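Local coordinates for NAD(P)H-hydrate epimerase (Saccharomyces cerevisiae, PDB 1JZT), which catalyses the epimerization of the S and R forms of NAD(P)HX, a hydrated, damaged form of NAD(P)H, so that both epimers can be repaired, at residues V61-G66 / P88-P93; G68-D73 / V137-G142; S171-T176 / V200-S205; I190-L195 / N211-Y216; G218-P223 / F235-T240. All coordinates share one frame; numbering follows the deposited sequence.

From the N terminus, contact 1 closes the loop made by helix 69-83, pairing strand 60-65 with strand 88-91. Contact 2 starts on that helix, inside the first loop, and reaches forward to the end of strand 133-139, so the two cross. Contact 3 follows in series, joining the end of strand 169-172 to the loop after strand 194-198, and contact 4 crosses it by pairing strands 194-198 and 214-218. Contact 5 comes last and closes the loop round helix 224-229, leading to the edge strand 243-245. Contacts 1 to 4 all reach one sheet; D138 of contact 2 bonds to S171 and T176 of contact 3, and P201 of contact 3 packs on F235 of contact 5.

Contact 1 of 5, residues V61-G66 / P88-P93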
# COMPACT_ATOMS: atom_id res chain seq x y z
N VAL A 61 -10.25 5.88 -7.58
CA VAL A 61 -9.44 4.94 -6.82
C VAL A 61 -9.30 5.67 -5.49
O VAL A 61 -8.60 6.68 -5.40
CB VAL A 61 -8.03 4.71 -7.45
CG1 VAL A 61 -7.16 3.90 -6.49
CG2 VAL A 61 -8.15 3.96 -8.78
N PHE A 62 -9.99 5.17 -4.46
CA PHE A 62 -9.97 5.79 -3.14
C PHE A 62 -8.76 5.35 -2.32
O PHE A 62 -8.70 4.22 -1.85
CB PHE A 62 -11.27 5.47 -2.39
CG PHE A 62 -11.50 6.33 -1.17
CD1 PHE A 62 -11.47 7.72 -1.27
CD2 PHE A 62 -11.77 5.76 0.07
CE1 PHE A 62 -11.69 8.53 -0.15
CE2 PHE A 62 -11.99 6.57 1.20
CZ PHE A 62 -11.96 7.95 1.08
N VAL A 63 -7.81 6.27 -2.16
CA VAL A 63 -6.59 5.99 -1.40
C VAL A 63 -6.65 6.56 0.02
O VAL A 63 -6.76 7.77 0.20
CB VAL A 63 -5.36 6.62 -2.11
CG1 VAL A 63 -4.08 6.31 -1.35
CG2 VAL A 63 -5.27 6.10 -3.54
N ILE A 64 -6.58 5.68 1.01
CA ILE A 64 -6.62 6.10 2.41
C ILE A 64 -5.21 6.04 2.98
O ILE A 64 -4.63 4.96 3.14
CB ILE A 64 -7.57 5.21 3.24
CG1 ILE A 64 -8.93 5.11 2.53
CG2 ILE A 64 -7.75 5.81 4.64
CD1 ILE A 64 -9.96 4.23 3.26
N ALA A 65 -4.65 7.21 3.30
CA ALA A 65 -3.29 7.30 3.82
C ALA A 65 -3.17 7.45 5.33
O ALA A 65 -3.78 8.34 5.92
CB ALA A 65 -2.57 8.45 3.12
N GLY A 66 -2.36 6.58 5.93
CA GLY A 66 -2.13 6.61 7.37
C GLY A 66 -1.16 7.73 7.72
O GLY A 66 -0.63 8.39 6.83
N PRO A 88 -7.66 9.09 -9.03
CA PRO A 88 -7.40 8.91 -7.60
C PRO A 88 -7.91 10.02 -6.70
O PRO A 88 -7.90 11.20 -7.07
CB PRO A 88 -5.88 8.76 -7.55
CG PRO A 88 -5.43 9.69 -8.64
CD PRO A 88 -6.42 9.41 -9.76
N VAL A 89 -8.39 9.62 -5.52
CA VAL A 89 -8.87 10.53 -4.49
C VAL A 89 -8.24 10.06 -3.19
O VAL A 89 -8.38 8.89 -2.81
CB VAL A 89 -10.41 10.49 -4.34
CG1 VAL A 89 -10.85 11.31 -3.13
CG2 VAL A 89 -11.08 11.02 -5.59
N VAL A 90 -7.54 10.96 -2.51
CA VAL A 90 -6.86 10.62 -1.27
C VAL A 90 -7.57 11.12 -0.01
O VAL A 90 -8.01 12.28 0.05
CB VAL A 90 -5.42 11.20 -1.24
CG1 VAL A 90 -4.79 10.95 0.12
CG2 VAL A 90 -4.59 10.56 -2.34
N PHE A 91 -7.68 10.23 0.98
CA PHE A 91 -8.26 10.54 2.28
C PHE A 91 -7.06 10.47 3.22
O PHE A 91 -6.48 9.40 3.44
CB PHE A 91 -9.33 9.50 2.67
CG PHE A 91 -9.93 9.72 4.03
CD1 PHE A 91 -10.16 11.01 4.51
CD2 PHE A 91 -10.30 8.64 4.82
CE1 PHE A 91 -10.75 11.21 5.76
CE2 PHE A 91 -10.89 8.82 6.08
CZ PHE A 91 -11.12 10.11 6.55
N TYR A 92 -6.68 11.64 3.75
CA TYR A 92 -5.52 11.79 4.63
C TYR A 92 -5.98 12.43 5.93
O TYR A 92 -5.76 13.62 6.15
CB TYR A 92 -4.50 12.70 3.92
CG TYR A 92 -3.07 12.61 4.41
CD1 TYR A 92 -2.64 11.56 5.22
CD2 TYR A 92 -2.12 13.55 3.99
CE1 TYR A 92 -1.30 11.45 5.60
CE2 TYR A 92 -0.78 13.44 4.36
CZ TYR A 92 -0.38 12.39 5.16
OH TYR A 92 0.95 12.26 5.50
N PRO A 93 -6.62 11.64 6.82
CA PRO A 93 -7.14 12.11 8.11
C PRO A 93 -6.14 12.68 9.12
O PRO A 93 -6.34 13.78 9.64
CB PRO A 93 -7.87 10.87 8.64
CG PRO A 93 -7.05 9.75 8.09
CD PRO A 93 -6.84 10.19 6.66
O HOH W 1 1.73 9.80 6.25
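V61 to I64 and P88 to F91 pair as the two parallel strands of a beta-alpha-beta unit whose crossover is helix 69-83. Four backbone bonds join them: V89 N to V61 O (2.9 Å), V63 N to V89 O (2.8 Å), F91 N to V63 O (2.7 Å) and A65 N to F91 O (2.9 Å). On the face bearing F62, I64, V89 and F91, the F62 ring leans across to the neighbouring strand. With its CG anti to the backbone N (chi1 -166°), F62 CZ comes to 3.4 Å from F91 CB while F62 CD1 meets V89 CG1. I64 CG2 runs alongside F91 CD2 at 3.8 Å, and P93 CD lies over the centre of one F91 ring face. A leucine in place of F62 would probably leave a gap beside F91 CB. On the other face, towards helix 69-83, V63 CB meets V90 CG2 at 4.0 Å. Past the strands, the Y92 ring turns its edge to A65 O and G66 O, and a water donates to G66 O and accepts from Y92 OH. The four bonds pair backbone polar groups between the strands, apolar side chains meet on both faces, and Y92 OH is linked through water.

Contact 2 of 5, residues G68-D73 / V137-G142; sequences GNNGGD and VDAIFG
N70, in the first turn of helix 69-83, pushes its side chain into the bend where strand 133-139 ends at A139 and the chain runs on to G142. A chi1 of -151° swings the amide away from the backbone N and carries it across that bend. N70 CB starts the contact at 3.4 Å from G142 N. N70 CG lies 3.5 Å from F141 C, and N70 OD1 rests near G142 CA at 3.6 Å; a CB on G142 would press against this oxygen, so the missing side chain gives the amide its place. N70 ND2 ends the chain directly above the A139-I140 peptide, 3.0 Å from A139 C, and donates to a water at 2.8 Å that in turn donates to D138 O. N70 and D138, together with T176, are the predicted potassium ligands, and this water, touching two of these residues, probably lies close to that site. D138 itself is held by T176 OG1 at OD1 and by S171 OG at OD2, while I140 N adds a weak bond to OD1. A second water bridges the backbones, accepting from G68 N and G71 N and donating to I140 O (2.7 Å). G68 is the N-cap residue, and G71 brings its CA to 3.3 Å from A139 O. The helix begins at the C-terminal ends of the parallel strands, as in Rossmann-like nucleotide-binding folds, with V172 of strand 169-172 beside N70 and helix 28-46 packed against N69 and D73.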
# COMPACT_ATOMS: atom_id res chain seq x y z
N GLY A 68 1.88 7.51 8.93
CA GLY A 68 3.29 7.18 8.86
C GLY A 68 3.78 6.80 7.48
O GLY A 68 3.24 7.23 6.47
N ASN A 69 4.82 5.97 7.46
CA ASN A 69 5.46 5.47 6.25
C ASN A 69 4.48 4.85 5.24
O ASN A 69 4.56 5.11 4.04
CB ASN A 69 6.50 4.42 6.64
CG ASN A 69 7.23 3.84 5.44
OD1 ASN A 69 8.03 4.52 4.81
ND2 ASN A 69 6.94 2.57 5.12
N ASN A 70 3.57 4.01 5.73
CA ASN A 70 2.60 3.35 4.87
C ASN A 70 1.79 4.41 4.12
O ASN A 70 1.59 4.30 2.91
CB ASN A 70 1.67 2.44 5.69
CG ASN A 70 1.14 1.25 4.89
OD1 ASN A 70 1.92 0.50 4.29
ND2 ASN A 70 -0.17 1.06 4.89
N GLY A 71 1.35 5.43 4.84
CA GLY A 71 0.58 6.50 4.22
C GLY A 71 1.41 7.22 3.17
O GLY A 71 0.89 7.60 2.12
N GLY A 72 2.70 7.41 3.45
CA GLY A 72 3.57 8.09 2.50
C GLY A 72 3.61 7.33 1.18
O GLY A 72 3.55 7.93 0.11
N ASP A 73 3.72 6.00 1.27
CA ASP A 73 3.75 5.16 0.07
C ASP A 73 2.45 5.39 -0.71
O ASP A 73 2.45 5.40 -1.94
CB ASP A 73 3.87 3.67 0.44
CG ASP A 73 5.24 3.30 1.01
OD1 ASP A 73 6.18 4.12 0.93
OD2 ASP A 73 5.37 2.18 1.53
N VAL A 137 -7.45 1.74 -1.90
CA VAL A 137 -6.07 1.44 -1.55
C VAL A 137 -5.91 1.66 -0.06
O VAL A 137 -6.07 2.79 0.45
CB VAL A 137 -5.06 2.34 -2.28
CG1 VAL A 137 -3.64 2.01 -1.81
CG2 VAL A 137 -5.18 2.15 -3.78
N ASP A 138 -5.59 0.58 0.63
CA ASP A 138 -5.39 0.58 2.07
C ASP A 138 -3.93 0.86 2.40
O ASP A 138 -3.10 -0.04 2.39
CB ASP A 138 -5.80 -0.79 2.65
CG ASP A 138 -5.27 -1.02 4.05
OD1 ASP A 138 -5.17 -0.03 4.83
OD2 ASP A 138 -4.95 -2.18 4.39
N ALA A 139 -3.63 2.12 2.70
CA ALA A 139 -2.28 2.53 3.05
C ALA A 139 -2.32 3.14 4.45
O ALA A 139 -1.64 4.14 4.73
CB ALA A 139 -1.75 3.55 2.03
N ILE A 140 -3.11 2.55 5.34
CA ILE A 140 -3.22 3.07 6.71
C ILE A 140 -1.98 2.78 7.55
O ILE A 140 -1.23 3.70 7.87
CB ILE A 140 -4.48 2.51 7.44
CG1 ILE A 140 -5.75 3.13 6.87
CG2 ILE A 140 -4.46 2.90 8.92
CD1 ILE A 140 -6.02 2.79 5.45
N PHE A 141 -1.76 1.51 7.90
CA PHE A 141 -0.59 1.14 8.70
C PHE A 141 0.23 0.03 8.06
O PHE A 141 -0.32 -0.90 7.48
CB PHE A 141 -1.00 0.71 10.11
CG PHE A 141 -1.50 1.84 10.97
CD1 PHE A 141 -0.72 2.98 11.15
CD2 PHE A 141 -2.74 1.77 11.57
CE1 PHE A 141 -1.18 4.03 11.93
CE2 PHE A 141 -3.21 2.82 12.35
CZ PHE A 141 -2.43 3.95 12.53
N GLY A 142 1.55 0.15 8.19
CA GLY A 142 2.46 -0.84 7.64
C GLY A 142 2.99 -1.86 8.63
O GLY A 142 2.45 -2.02 9.72
O HOH W 2 1.09 5.14 7.87
O HOH W 3 -1.90 -1.08 4.83

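Contact 3 of 5, residues S171-T176 / V200-S205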
# COMPACT_ATOMS: atom_id res chain seq x y z
N SER A 171 -4.28 -3.69 -0.34
CA SER A 171 -3.49 -3.36 0.86
C SER A 171 -2.01 -3.18 0.59
O SER A 171 -1.37 -4.02 -0.05
CB SER A 171 -3.66 -4.44 1.94
OG SER A 171 -4.95 -4.39 2.52
N VAL A 172 -1.46 -2.07 1.09
CA VAL A 172 -0.06 -1.75 0.93
C VAL A 172 0.79 -2.40 2.02
O VAL A 172 0.61 -2.13 3.21
CB VAL A 172 0.18 -0.22 0.96
CG1 VAL A 172 1.64 0.08 0.68
CG2 VAL A 172 -0.72 0.46 -0.07
N ASP A 173 1.71 -3.25 1.58
CA ASP A 173 2.64 -3.98 2.43
C ASP A 173 1.98 -5.10 3.24
O ASP A 173 2.32 -6.28 3.08
CB ASP A 173 3.39 -3.03 3.35
CG ASP A 173 4.62 -3.67 3.94
OD1 ASP A 173 5.27 -4.46 3.22
OD2 ASP A 173 4.94 -3.40 5.12
N VAL A 174 1.07 -4.73 4.13
CA VAL A 174 0.33 -5.67 4.97
C VAL A 174 -1.09 -5.14 5.16
O VAL A 174 -1.33 -3.94 5.08
CB VAL A 174 0.98 -5.85 6.38
CG1 VAL A 174 2.31 -6.56 6.25
CG2 VAL A 174 1.17 -4.49 7.06
N PRO A 175 -2.06 -6.04 5.39
CA PRO A 175 -3.45 -5.62 5.58
C PRO A 175 -3.54 -4.87 6.91
O PRO A 175 -3.15 -5.39 7.95
CB PRO A 175 -4.22 -6.94 5.62
CG PRO A 175 -3.36 -7.87 4.80
CD PRO A 175 -1.97 -7.51 5.27
N THR A 176 -4.04 -3.64 6.88
CA THR A 176 -4.15 -2.85 8.10
C THR A 176 -5.01 -3.57 9.15
O THR A 176 -6.08 -4.07 8.84
CB THR A 176 -4.73 -1.46 7.79
OG1 THR A 176 -3.83 -0.75 6.93
CG2 THR A 176 -4.95 -0.66 9.07
N VAL A 200 9.83 -7.32 0.95
CA VAL A 200 9.69 -8.75 1.15
C VAL A 200 8.42 -8.95 1.97
O VAL A 200 8.11 -8.16 2.85
CB VAL A 200 10.92 -9.33 1.90
CG1 VAL A 200 11.10 -8.62 3.23
CG2 VAL A 200 10.77 -10.83 2.10
N PRO A 201 7.64 -10.00 1.67
CA PRO A 201 6.40 -10.25 2.41
C PRO A 201 6.66 -10.56 3.87
O PRO A 201 7.70 -11.14 4.22
CB PRO A 201 5.79 -11.44 1.67
CG PRO A 201 6.30 -11.26 0.27
CD PRO A 201 7.75 -10.92 0.52
N LYS A 202 5.73 -10.16 4.73
CA LYS A 202 5.81 -10.41 6.16
C LYS A 202 5.03 -11.69 6.46
O LYS A 202 4.23 -12.14 5.63
CB LYS A 202 5.23 -9.23 6.94
CG LYS A 202 6.27 -8.21 7.40
CD LYS A 202 7.11 -7.67 6.24
CE LYS A 202 6.30 -6.70 5.39
NZ LYS A 202 7.16 -6.03 4.36
N PRO A 203 5.25 -12.30 7.64
CA PRO A 203 4.58 -13.53 8.05
C PRO A 203 3.06 -13.55 7.87
O PRO A 203 2.50 -14.58 7.50
CB PRO A 203 4.99 -13.68 9.51
CG PRO A 203 6.36 -13.08 9.52
CD PRO A 203 6.14 -11.82 8.71
N CYS A 204 2.41 -12.42 8.11
CA CYS A 204 0.96 -12.37 7.98
C CYS A 204 0.48 -12.66 6.55
O CYS A 204 -0.66 -13.07 6.35
CB CYS A 204 0.43 -11.01 8.44
SG CYS A 204 0.88 -9.61 7.40
N SER A 205 1.36 -12.46 5.57
CA SER A 205 1.01 -12.70 4.17
C SER A 205 0.64 -14.15 3.88
O SER A 205 -0.07 -14.44 2.92
CB SER A 205 2.15 -12.27 3.24
OG SER A 205 3.29 -13.10 3.40
O HOH W 4 3.61 -8.78 3.50
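D173 and K202 meet nearly at right angles, joining the loop after strand 169-172 to the loop after strand 194-198 at the C-terminal ends of the parallel strands in a Rossmann-like sheet. K202 NZ donates to D173 OD1 at 2.7 Å in a salt bridge that uses the syn lone pair, on the side of the other carboxylate oxygen. The lysine does not reach straight out: bends at chi2 (56°) and chi3 (74°) fold it back over its own loop, where NZ also donates to V200 O at 2.8 Å. D173, a predicted NADPHX-binding residue, is presented by a classic gamma turn, with positive phi (72°) and V174 N bonded to V172 O. Its carboxylate is gripped further by L198 N at OD1 and, weakly, by F143 N at OD2. Several donors thus fix the rotation of the group beside N70, another residue of the predicted pocket.

V174 likewise stands across K202 at about a right angle, its CG1 lying 4.0 Å from K202 CB. The same methyl meets C204 SG at 3.6 Å, and P175 CD approaches that sulfur from the neighbouring ring, which gives the polar pair an apolar flank. The backbones are linked beside the salt bridge by a water that donates to D173 O and accepts from K202 N. At the start of the 3-10 segment 203-205, K202 O takes two bonds from a single residue, S205 OG at 2.6 Å and S205 N at 2.9 Å.

Contact 4 of 5, residues I190-L195 / N211-Y216; sequences INPAVL and NQTTHY
T213 OG1 donates to P192 O at 2.7 Å, a side-chain bond that extends the pairing of segments 190-195 and 211-216 just before the regular ladder begins. T213 CG2 also lies close to P192 O (3.1 Å) and reaches L195 CB at 4.1 Å. A valine in place of T213 would have no hydroxyl and would probably leave P192 O without its side-chain donor. Three backbone bonds continue the line: T214 N to A193 O, L195 N to T214 O, and Y216 N to L195 O, each 2.9 Å, the last nearly straight (174°). On one face of the pair, V194 CG1 meets the edge of the Y216 ring in its plane, at CD2. On the other, L195 and H215 run alongside each other in the same direction, with L195 CD2 3.8 Å from H215 NE2. H215 CD2, at the ring edge, lies 3.4 Å from L195 O, which is in the ring plane.

Further out, these rings are held at their polar ends: H215 NE2 bonds to S197 OG, and Y216 OH to Q46 OE1 of helix 28-46. L195 also packs on S171 of strand 169-172, and Y216 on K245 of strand 243-245. The contact is thus a short parallel ladder in the Rossmann-like sheet, between strands 194-198 and 214-218, whose connection contains no alpha helix.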
# COMPACT_ATOMS: atom_id res chain seq x y z
N ILE A 190 -9.75 -6.97 7.80
CA ILE A 190 -9.62 -6.62 6.39
C ILE A 190 -9.38 -7.88 5.56
O ILE A 190 -8.57 -8.73 5.93
CB ILE A 190 -8.43 -5.63 6.17
CG1 ILE A 190 -8.73 -4.29 6.83
CG2 ILE A 190 -8.16 -5.45 4.68
CD1 ILE A 190 -9.87 -3.53 6.20
N ASN A 191 -10.11 -7.99 4.45
CA ASN A 191 -9.99 -9.11 3.51
C ASN A 191 -9.70 -8.46 2.16
O ASN A 191 -10.60 -8.25 1.35
CB ASN A 191 -11.30 -9.90 3.44
CG ASN A 191 -11.31 -10.95 2.33
OD1 ASN A 191 -12.35 -11.56 2.05
ND2 ASN A 191 -10.16 -11.16 1.69
N PRO A 192 -8.43 -8.13 1.91
CA PRO A 192 -8.01 -7.48 0.66
C PRO A 192 -8.12 -8.31 -0.61
O PRO A 192 -7.84 -9.51 -0.61
CB PRO A 192 -6.57 -7.08 0.96
CG PRO A 192 -6.09 -8.22 1.81
CD PRO A 192 -7.26 -8.44 2.76
N ALA A 193 -8.53 -7.67 -1.70
CA ALA A 193 -8.63 -8.34 -2.99
C ALA A 193 -7.21 -8.46 -3.54
O ALA A 193 -6.89 -9.37 -4.31
CB ALA A 193 -9.50 -7.53 -3.95
N VAL A 194 -6.35 -7.53 -3.12
CA VAL A 194 -4.96 -7.53 -3.55
C VAL A 194 -4.05 -7.13 -2.38
O VAL A 194 -4.37 -6.23 -1.61
CB VAL A 194 -4.71 -6.50 -4.69
CG1 VAL A 194 -3.26 -6.57 -5.16
CG2 VAL A 194 -5.66 -6.78 -5.86
N LEU A 195 -2.92 -7.82 -2.26
CA LEU A 195 -1.94 -7.49 -1.23
C LEU A 195 -0.64 -7.20 -1.96
O LEU A 195 -0.18 -8.00 -2.76
CB LEU A 195 -1.72 -8.66 -0.26
CG LEU A 195 -0.56 -8.47 0.73
CD1 LEU A 195 -0.84 -7.28 1.65
CD2 LEU A 195 -0.38 -9.74 1.55
N ASN A 211 -7.57 -17.68 -3.64
CA ASN A 211 -8.83 -17.54 -4.35
C ASN A 211 -9.51 -16.20 -4.06
O ASN A 211 -10.34 -15.73 -4.85
CB ASN A 211 -9.78 -18.69 -4.00
CG ASN A 211 -9.98 -18.85 -2.50
OD1 ASN A 211 -9.09 -19.32 -1.78
ND2 ASN A 211 -11.15 -18.46 -2.01
N GLN A 212 -9.14 -15.58 -2.95
CA GLN A 212 -9.72 -14.30 -2.56
C GLN A 212 -8.78 -13.11 -2.75
O GLN A 212 -9.24 -11.98 -2.99
CB GLN A 212 -10.15 -14.35 -1.09
CG GLN A 212 -11.39 -15.20 -0.84
CD GLN A 212 -12.66 -14.52 -1.33
OE1 GLN A 212 -13.02 -13.44 -0.86
NE2 GLN A 212 -13.34 -15.16 -2.29
N THR A 213 -7.48 -13.36 -2.67
CA THR A 213 -6.48 -12.30 -2.77
C THR A 213 -5.33 -12.57 -3.74
O THR A 213 -4.70 -13.63 -3.69
CB THR A 213 -5.85 -12.05 -1.39
OG1 THR A 213 -6.90 -12.00 -0.41
CG2 THR A 213 -5.07 -10.75 -1.37
N THR A 214 -5.04 -11.60 -4.61
CA THR A 214 -3.92 -11.74 -5.52
C THR A 214 -2.73 -11.12 -4.78
O THR A 214 -2.86 -10.04 -4.19
CB THR A 214 -4.17 -10.98 -6.84
OG1 THR A 214 -5.31 -11.54 -7.51
CG2 THR A 214 -2.96 -11.11 -7.76
N HIS A 215 -1.59 -11.80 -4.78
CA HIS A 215 -0.40 -11.34 -4.06
C HIS A 215 0.73 -10.88 -4.98
O HIS A 215 1.16 -11.60 -5.88
CB HIS A 215 0.11 -12.45 -3.14
CG HIS A 215 1.13 -12.01 -2.12
ND1 HIS A 215 1.90 -12.90 -1.41
CD2 HIS A 215 1.48 -10.78 -1.68
CE1 HIS A 215 2.68 -12.24 -0.57
NE2 HIS A 215 2.44 -10.95 -0.71
N TYR A 216 1.19 -9.66 -4.74
CA TYR A 216 2.29 -9.04 -5.47
C TYR A 216 3.35 -8.61 -4.46
O TYR A 216 3.04 -8.32 -3.30
CB TYR A 216 1.83 -7.78 -6.21
CG TYR A 216 0.94 -7.97 -7.41
CD1 TYR A 216 1.46 -8.35 -8.64
CD2 TYR A 216 -0.43 -7.71 -7.33
CE1 TYR A 216 0.65 -8.44 -9.78
CE2 TYR A 216 -1.25 -7.80 -8.45
CZ TYR A 216 -0.70 -8.16 -9.67
OH TYR A 216 -1.50 -8.23 -10.78

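Contact 5 of 5, residues G218-P223 / F235-T240; sequences GGRFIP and FGYEST
R220 lies extended over the ring of Y237, clasping together the two loops that flank helix 224-229 on the way to the antiparallel edge strand 243-245. The tight part is this apolar stretch. R220 CB sits over the Y237 ring face in a CH-pi contact, 4.0 Å from the centroid, and R220 CG comes to 3.4 Å from Y237 CD2. R220 is stretched out from CB to NE, and arginine and tyrosine run past each other in opposite directions. The guanidinium is turned only 18° from the ring plane, but it has slid beyond the ring and lies over Y237 CB. At the far end of the ring, Y237 OH lies 3.3 Å from G218 C and gives a bond to a water, which donates to G219 O.

The other end is polar and faces solvent: E238, S239 and T240 are exposed. R220 NH1 approaches S239 O at 2.8 Å, in the guanidinium plane but from above the carbonyl plane, and also bonds to D241 O. Looser is R220 NH2, which reaches S239 O only weakly; a water makes good the link, accepting from R220 NH2 at 2.8 Å and donating to S239 O at 2.7 Å.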
# COMPACT_ATOMS: atom_id res chain seq x y z
N GLY A 218 6.66 -5.84 -4.18
CA GLY A 218 7.22 -4.67 -4.84
C GLY A 218 8.43 -4.13 -4.11
O GLY A 218 8.78 -4.63 -3.04
N GLY A 219 9.06 -3.11 -4.68
CA GLY A 219 10.25 -2.55 -4.06
C GLY A 219 11.46 -3.27 -4.63
O GLY A 219 12.13 -4.04 -3.94
N ARG A 220 11.76 -3.00 -5.90
CA ARG A 220 12.88 -3.64 -6.58
C ARG A 220 14.19 -2.88 -6.35
O ARG A 220 14.63 -2.11 -7.21
CB ARG A 220 12.57 -3.73 -8.08
CG ARG A 220 13.55 -4.55 -8.91
CD ARG A 220 13.04 -4.74 -10.33
NE ARG A 220 13.95 -5.56 -11.14
CZ ARG A 220 13.73 -5.88 -12.41
NH1 ARG A 220 12.64 -5.45 -13.04
NH2 ARG A 220 14.62 -6.62 -13.07
N PHE A 221 14.80 -3.10 -5.20
CA PHE A 221 16.06 -2.44 -4.86
C PHE A 221 16.87 -3.26 -3.87
O PHE A 221 17.57 -2.71 -3.02
CB PHE A 221 15.79 -1.04 -4.30
CG PHE A 221 14.65 -0.99 -3.31
CD1 PHE A 221 14.76 -1.62 -2.07
CD2 PHE A 221 13.47 -0.31 -3.62
CE1 PHE A 221 13.70 -1.58 -1.16
CE2 PHE A 221 12.41 -0.26 -2.72
CZ PHE A 221 12.53 -0.90 -1.48
N ILE A 222 16.79 -4.58 -3.99
CA ILE A 222 17.50 -5.50 -3.09
C ILE A 222 18.49 -6.41 -3.80
O ILE A 222 18.11 -7.21 -4.66
CB ILE A 222 16.49 -6.38 -2.33
CG1 ILE A 222 15.56 -5.51 -1.49
CG2 ILE A 222 17.23 -7.39 -1.46
CD1 ILE A 222 14.32 -6.23 -1.05
N PRO A 223 19.79 -6.31 -3.45
CA PRO A 223 20.83 -7.15 -4.06
C PRO A 223 20.80 -8.56 -3.46
O PRO A 223 20.26 -8.76 -2.37
CB PRO A 223 22.12 -6.39 -3.74
CG PRO A 223 21.82 -5.77 -2.43
CD PRO A 223 20.38 -5.30 -2.56
N PHE A 235 13.62 -11.28 -5.41
CA PHE A 235 12.54 -11.70 -6.29
C PHE A 235 12.80 -11.51 -7.78
O PHE A 235 13.42 -10.53 -8.20
CB PHE A 235 11.25 -10.99 -5.88
CG PHE A 235 10.80 -11.36 -4.51
CD1 PHE A 235 10.09 -12.53 -4.28
CD2 PHE A 235 11.16 -10.57 -3.41
CE1 PHE A 235 9.76 -12.93 -2.99
CE2 PHE A 235 10.84 -10.96 -2.12
CZ PHE A 235 10.14 -12.14 -1.91
N GLY A 236 12.33 -12.47 -8.57
CA GLY A 236 12.54 -12.43 -10.01
C GLY A 236 11.60 -11.53 -10.80
O GLY A 236 10.82 -12.00 -11.63
N TYR A 237 11.68 -10.23 -10.53
CA TYR A 237 10.88 -9.25 -11.24
C TYR A 237 11.10 -9.46 -12.73
O TYR A 237 12.24 -9.65 -13.17
CB TYR A 237 11.32 -7.84 -10.86
CG TYR A 237 11.02 -7.49 -9.43
CD1 TYR A 237 9.74 -7.11 -9.04
CD2 TYR A 237 12.00 -7.59 -8.44
CE1 TYR A 237 9.43 -6.83 -7.73
CE2 TYR A 237 11.71 -7.32 -7.10
CZ TYR A 237 10.42 -6.94 -6.76
OH TYR A 237 10.11 -6.67 -5.45
N GLU A 238 10.02 -9.43 -13.51
CA GLU A 238 10.10 -9.62 -14.95
C GLU A 238 10.34 -8.31 -15.68
O GLU A 238 9.82 -7.27 -15.28
CB GLU A 238 8.79 -10.24 -15.47
CG GLU A 238 8.54 -11.65 -14.96
CD GLU A 238 7.14 -12.15 -15.26
OE1 GLU A 238 6.47 -11.61 -16.17
OE2 GLU A 238 6.71 -13.11 -14.58
N SER A 239 11.14 -8.36 -16.74
CA SER A 239 11.43 -7.17 -17.54
C SER A 239 11.83 -5.99 -16.65
O SER A 239 12.70 -6.12 -15.80
CB SER A 239 10.19 -6.81 -18.37
OG SER A 239 10.44 -5.72 -19.23
N THR A 240 11.18 -4.84 -16.84
CA THR A 240 11.47 -3.65 -16.05
C THR A 240 10.39 -3.43 -14.97
O THR A 240 10.34 -2.37 -14.37
CB THR A 240 11.55 -2.38 -16.94
OG1 THR A 240 10.35 -2.28 -17.71
CG2 THR A 240 12.75 -2.45 -17.89
O HOH W 5 11.86 -6.79 -3.36
O HOH W 6 14.61 -8.03 -15.47